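Local coordinates for protein acyl-coenzyme A oxidase 3 (Yarrowia lipolytica, PDB 5YS9) that oxidises acyl-CoA thioesters to trans-2-enoyl-CoA with molecular oxygen, using FAD and releasing hydrogen peroxide in peroxisomal fatty acid beta-oxidation, at residues R550-C553 against A554-T558; K657-F660 against A661-Q665. One frame throughout, in Å; residues are numbered along the deposited sequence.

Following the chain from the N terminus, contact 1 (550-553 with 554-558) comes first, near the start of the long helix 547-573, and contact 2 (657-660 with 661-665) follows about a hundred residues later on the short helix 655-666. Each joins successive turns of one helix, so neither closes a loop, and the two neither nest nor cross. Their nearest atoms are about 34 Å apart, on opposite sides of the chain's centre. Contact 1 is buried among helices 391-428, 458-477, 507-534 and 598-604, whereas contact 2 lies against strands of the second subunit. Phe551 of contact 1 and Tyr659 and Phe660 of contact 2 meet aromatic rings of that subunit.

Contact 1 of 2, residues R550-C553 against A554-T558; sequences RFQC and AKIHT
Two successive turns of helix 547-573, in the C-terminal helical region of the acyl-CoA oxidase, meet here through the side chains of Gln552, Lys555 and Ile556 and a ladder of i to i+4 backbone bonds. Ala554 N binds Arg550 O, Lys555 N binds Phe551 O, His557 N binds Cys553 O, and Ile556 N binds Gln552 O at 2.7 Å. Gln552 has CG anti to its carbonyl carbon (chi1 -79°) and bends at chi2 (-75°), which carries the amide forward toward the next turn. There NE2 comes 3.8 Å from Ile556 CD1, while OE1 faces Lys555 NZ at 3.9 Å, too far for a hydrogen bond. Lys555 runs alongside the glutamine in the same direction, and its ammonium makes a long, weak ion pair with Asp597. Ile556 CD1 also lies 3.4 Å from Gln552 O, the carbonyl its own N bonds, and the side chain packs against helix 507-534.

Thr558 closes the next turn. Its OG1 donates to Ala554 O (2.6 Å), and its backbone N reaches that oxygen from the other face of the carbonyl plane, so one buried acceptor is gripped twice. The imidazole of His557 leads away from residues 550-553 to the hydroxyls of Tyr488 and Ser407. Phe551 stacks on Tyr350 of the second subunit; Arg550, bonded to Leu463 O, has its side chain about 7 Å from a bound FAD. This is a largely buried helix of the C-terminal alpha-helical domain of the acyl-CoA oxidase fold, with a threonine hydroxyl bonded to the carbonyl four residues earlier.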
loop_
_atom_site.group_PDB
_atom_site.type_symbol
_atom_site.label_atom_id
_atom_site.label_comp_id
_atom_site.label_asym_id
_atom_site.label_seq_id
_atom_site.Cartn_x
_atom_site.Cartn_y
_atom_site.Cartn_z
ATOM N N ARG A 550 -18.041 -3.129 -16.945
ATOM C CA ARG A 550 -17.543 -1.763 -17.238
ATOM C C ARG A 550 -16.135 -1.479 -16.720
ATOM O O ARG A 550 -15.319 -0.878 -17.422
ATOM C CB ARG A 550 -18.461 -0.704 -16.650
ATOM C CG ARG A 550 -19.703 -0.447 -17.464
ATOM C CD ARG A 550 -20.456 0.713 -16.847
ATOM N NE ARG A 550 -21.126 0.360 -15.588
ATOM C CZ ARG A 550 -21.280 1.190 -14.546
ATOM N NH1 ARG A 550 -20.754 2.411 -14.544
ATOM N NH2 ARG A 550 -21.912 0.768 -13.458
ATOM N N PHE A 551 -15.879 -1.898 -15.473
ATOM C CA PHE A 551 -14.564 -1.833 -14.872
ATOM C C PHE A 551 -13.522 -2.625 -15.660
ATOM O O PHE A 551 -12.430 -2.104 -15.942
ATOM C CB PHE A 551 -14.557 -2.315 -13.389
ATOM C CG PHE A 551 -13.250 -2.027 -12.691
ATOM C CD1 PHE A 551 -12.209 -2.917 -12.752
ATOM C CD2 PHE A 551 -13.039 -0.807 -12.079
ATOM C CE1 PHE A 551 -10.991 -2.636 -12.177
ATOM C CE2 PHE A 551 -11.813 -0.507 -11.495
ATOM C CZ PHE A 551 -10.790 -1.426 -11.552
ATOM N N GLN A 552 -13.848 -3.877 -15.990
ATOM C CA GLN A 552 -12.961 -4.732 -16.811
ATOM C C GLN A 552 -12.631 -4.080 -18.188
ATOM O O GLN A 552 -11.453 -4.012 -18.606
ATOM C CB GLN A 552 -13.570 -6.136 -16.998
ATOM C CG GLN A 552 -13.426 -7.089 -15.834
ATOM C CD GLN A 552 -12.008 -7.635 -15.722
ATOM O OE1 GLN A 552 -11.325 -7.402 -14.711
ATOM N NE2 GLN A 552 -11.549 -8.352 -16.769
ATOM N N CYS A 553 -13.655 -3.582 -18.872
ATOM C CA CYS A 553 -13.431 -2.841 -20.102
ATOM C C CYS A 553 -12.474 -1.685 -19.909
ATOM O O CYS A 553 -11.543 -1.525 -20.692
ATOM C CB CYS A 553 -14.741 -2.348 -20.682
ATOM S SG CYS A 553 -15.799 -3.682 -21.323
ATOM N N ALA A 554 -12.670 -0.892 -18.860
ATOM C CA ALA A 554 -11.744 0.226 -18.567
ATOM C C ALA A 554 -10.319 -0.299 -18.395
ATOM O O ALA A 554 -9.343 0.281 -18.888
ATOM C CB ALA A 554 -12.180 0.976 -17.311
ATOM N N LYS A 555 -10.221 -1.419 -17.694
ATOM C CA LYS A 555 -8.932 -2.008 -17.379
ATOM C C LYS A 555 -8.247 -2.555 -18.615
ATOM O O LYS A 555 -7.069 -2.305 -18.815
ATOM C CB LYS A 555 -9.089 -3.111 -16.352
ATOM C CG LYS A 555 -7.782 -3.602 -15.751
ATOM C CD LYS A 555 -7.800 -5.081 -15.389
ATOM C CE LYS A 555 -7.786 -5.310 -13.903
ATOM N NZ LYS A 555 -7.634 -6.768 -13.651
ATOM N N ILE A 556 -8.963 -3.301 -19.444
ATOM C CA ILE A 556 -8.318 -3.939 -20.580
ATOM C C ILE A 556 -7.955 -2.907 -21.634
ATOM O O ILE A 556 -6.873 -2.944 -22.205
ATOM C CB ILE A 556 -9.129 -5.122 -21.148
ATOM C CG1 ILE A 556 -9.244 -6.220 -20.101
ATOM C CG2 ILE A 556 -8.416 -5.728 -22.346
ATOM C CD1 ILE A 556 -10.570 -6.963 -20.120
ATOM N N HIS A 557 -8.836 -1.962 -21.855
ATOM C CA HIS A 557 -8.549 -0.907 -22.811
ATOM C C HIS A 557 -7.322 -0.043 -22.422
ATOM O O HIS A 557 -6.515 0.319 -23.282
ATOM C CB HIS A 557 -9.818 -0.061 -22.982
ATOM C CG HIS A 557 -9.617 1.221 -23.725
ATOM N ND1 HIS A 557 -9.547 1.280 -25.097
ATOM C CD2 HIS A 557 -9.523 2.499 -23.279
ATOM C CE1 HIS A 557 -9.408 2.546 -25.461
ATOM N NE2 HIS A 557 -9.411 3.306 -24.377
ATOM N N THR A 558 -7.211 0.303 -21.137
ATOM C CA THR A 558 -6.086 1.064 -20.636
ATOM C C THR A 558 -4.781 0.255 -20.789
ATOM O O THR A 558 -3.736 0.775 -21.197
ATOM C CB THR A 558 -6.348 1.495 -19.178
ATOM O OG1 THR A 558 -7.587 2.228 -19.121
ATOM C CG2 THR A 558 -5.206 2.406 -18.642
#

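Contact 2 of 2, residues K657-F660 against A661-Q665; sequences KHYF and AKVNQ
Phe660 and Asn664, one turn apart on helix 655-666, form the closest side-chain pairing of this contact. The carboxamide of Asn664 hangs over one face of the Phe660 ring, one of its two terminal atoms lying above the ring centre, with ring and amide planes 65° apart. The phenylalanine ring swings forward to the asparagine because CG stands trans to the backbone N (chi1 -170°); Asn664 meets it with CG beside its own N (chi1 -73°). Replacing Phe660 by an alanine would probably leave the Asn664 amide without the surface it lies over, freer to turn, and rob Trp263 of the second subunit of its aromatic partner.

Tyr659 has nearly the same first torsion but lies on another flank, where its CE1 makes a loose apolar contact with Val663 CG2 at 4.4 Å. Its carbonyl O takes a straight bond from Val663 N (3.1 Å) and a weak one from Lys662 N (3.2 Å), while His658 O accepts from Lys662 N at 2.7 Å. Beyond the helix, His658 NE2 bonds Asp652 and Lys662 NZ reaches Ser71.

Both aromatic residues lie at the subunit interface: Tyr659, its side chain about 8 Å from a bound FAD, meets His433 after helix 391-428 and Trp199 of the second subunit, Phe660 makes a T-shaped stack with Trp263 on that subunit's strand 262-272, and Val663 packs on Asp249 of its strand 245-249.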
loop_
_atom_site.group_PDB
_atom_site.type_symbol
_atom_site.label_atom_id
_atom_site.label_comp_id
_atom_site.label_asym_id
_atom_site.label_seq_id
_atom_site.Cartn_x
_atom_site.Cartn_y
_atom_site.Cartn_z
ATOM N N LYS A 657 27.565 1.832 3.565
ATOM C CA LYS A 657 28.307 2.980 4.064
ATOM C C LYS A 657 27.397 4.215 4.171
ATOM O O LYS A 657 27.404 4.885 5.182
ATOM C CB LYS A 657 29.486 3.250 3.160
ATOM C CG LYS A 657 30.457 4.292 3.670
ATOM C CD LYS A 657 31.722 4.291 2.826
ATOM C CE LYS A 657 32.961 4.482 3.684
ATOM N NZ LYS A 657 34.145 4.615 2.799
ATOM N N HIS A 658 26.614 4.521 3.145
ATOM C CA HIS A 658 25.771 5.722 3.192
ATOM C C HIS A 658 24.603 5.611 4.207
ATOM O O HIS A 658 24.349 6.536 4.945
ATOM C CB HIS A 658 25.201 6.050 1.818
ATOM C CG HIS A 658 26.247 6.364 0.803
ATOM N ND1 HIS A 658 27.111 7.433 0.932
ATOM C CD2 HIS A 658 26.565 5.749 -0.367
ATOM C CE1 HIS A 658 27.949 7.431 -0.096
ATOM N NE2 HIS A 658 27.626 6.431 -0.903
ATOM N N TYR A 659 23.923 4.469 4.194
ATOM C CA TYR A 659 22.882 4.081 5.142
ATOM C C TYR A 659 23.341 4.183 6.580
ATOM O O TYR A 659 22.693 4.850 7.390
ATOM C CB TYR A 659 22.513 2.619 4.857
ATOM C CG TYR A 659 21.302 2.035 5.520
ATOM C CD1 TYR A 659 20.218 2.800 5.882
ATOM C CD2 TYR A 659 21.199 0.683 5.661
ATOM C CE1 TYR A 659 19.100 2.233 6.442
ATOM C CE2 TYR A 659 20.074 0.100 6.213
ATOM C CZ TYR A 659 19.015 0.870 6.588
ATOM O OH TYR A 659 17.873 0.293 7.133
ATOM N N PHE A 660 24.474 3.571 6.912
ATOM C CA PHE A 660 25.018 3.744 8.280
ATOM C C PHE A 660 25.349 5.243 8.553
ATOM O O PHE A 660 25.122 5.733 9.681
ATOM C CB PHE A 660 26.236 2.828 8.515
ATOM C CG PHE A 660 26.730 2.752 9.957
ATOM C CD1 PHE A 660 25.974 2.128 10.937
ATOM C CD2 PHE A 660 27.980 3.230 10.305
ATOM C CE1 PHE A 660 26.429 1.991 12.249
ATOM C CE2 PHE A 660 28.450 3.134 11.607
ATOM C CZ PHE A 660 27.673 2.496 12.583
ATOM N N ALA A 661 25.843 5.955 7.531
ATOM C CA ALA A 661 26.160 7.366 7.688
ATOM C C ALA A 661 24.921 8.160 7.992
ATOM O O ALA A 661 24.974 9.045 8.835
ATOM C CB ALA A 661 26.881 7.948 6.454
ATOM N N LYS A 662 23.811 7.829 7.308
ATOM C CA LYS A 662 22.569 8.632 7.339
ATOM C C LYS A 662 21.898 8.467 8.705
ATOM O O LYS A 662 21.484 9.444 9.343
ATOM C CB LYS A 662 21.612 8.228 6.188
ATOM C CG LYS A 662 20.962 9.391 5.451
ATOM C CD LYS A 662 20.101 10.206 6.360
ATOM C CE LYS A 662 19.318 11.306 5.614
ATOM N NZ LYS A 662 20.168 12.344 4.994
ATOM N N VAL A 663 21.842 7.223 9.163
ATOM C CA VAL A 663 21.292 6.907 10.459
ATOM C C VAL A 663 21.989 7.643 11.608
ATOM O O VAL A 663 21.305 8.263 12.424
ATOM C CB VAL A 663 21.239 5.374 10.658
ATOM C CG1 VAL A 663 21.234 4.956 12.118
ATOM C CG2 VAL A 663 20.031 4.824 9.937
ATOM N N ASN A 664 23.327 7.602 11.646
ATOM C CA ASN A 664 24.130 8.271 12.696
ATOM C C ASN A 664 24.080 9.768 12.612
ATOM O O ASN A 664 24.065 10.396 13.625
ATOM C CB ASN A 664 25.594 7.783 12.690
ATOM C CG ASN A 664 25.709 6.370 13.236
ATOM O OD1 ASN A 664 25.617 5.384 12.506
ATOM N ND2 ASN A 664 25.816 6.267 14.532
ATOM N N GLN A 665 24.028 10.338 11.408
ATOM C CA GLN A 665 23.895 11.794 11.239
ATOM C C GLN A 665 22.607 12.313 11.848
ATOM O O GLN A 665 22.634 13.263 12.577
ATOM C CB GLN A 665 23.956 12.208 9.770
ATOM C CG GLN A 665 25.368 12.180 9.238
ATOM C CD GLN A 665 25.511 12.130 7.714
ATOM O OE1 GLN A 665 26.637 12.042 7.209
ATOM N NE2 GLN A 665 24.405 12.186 6.980
#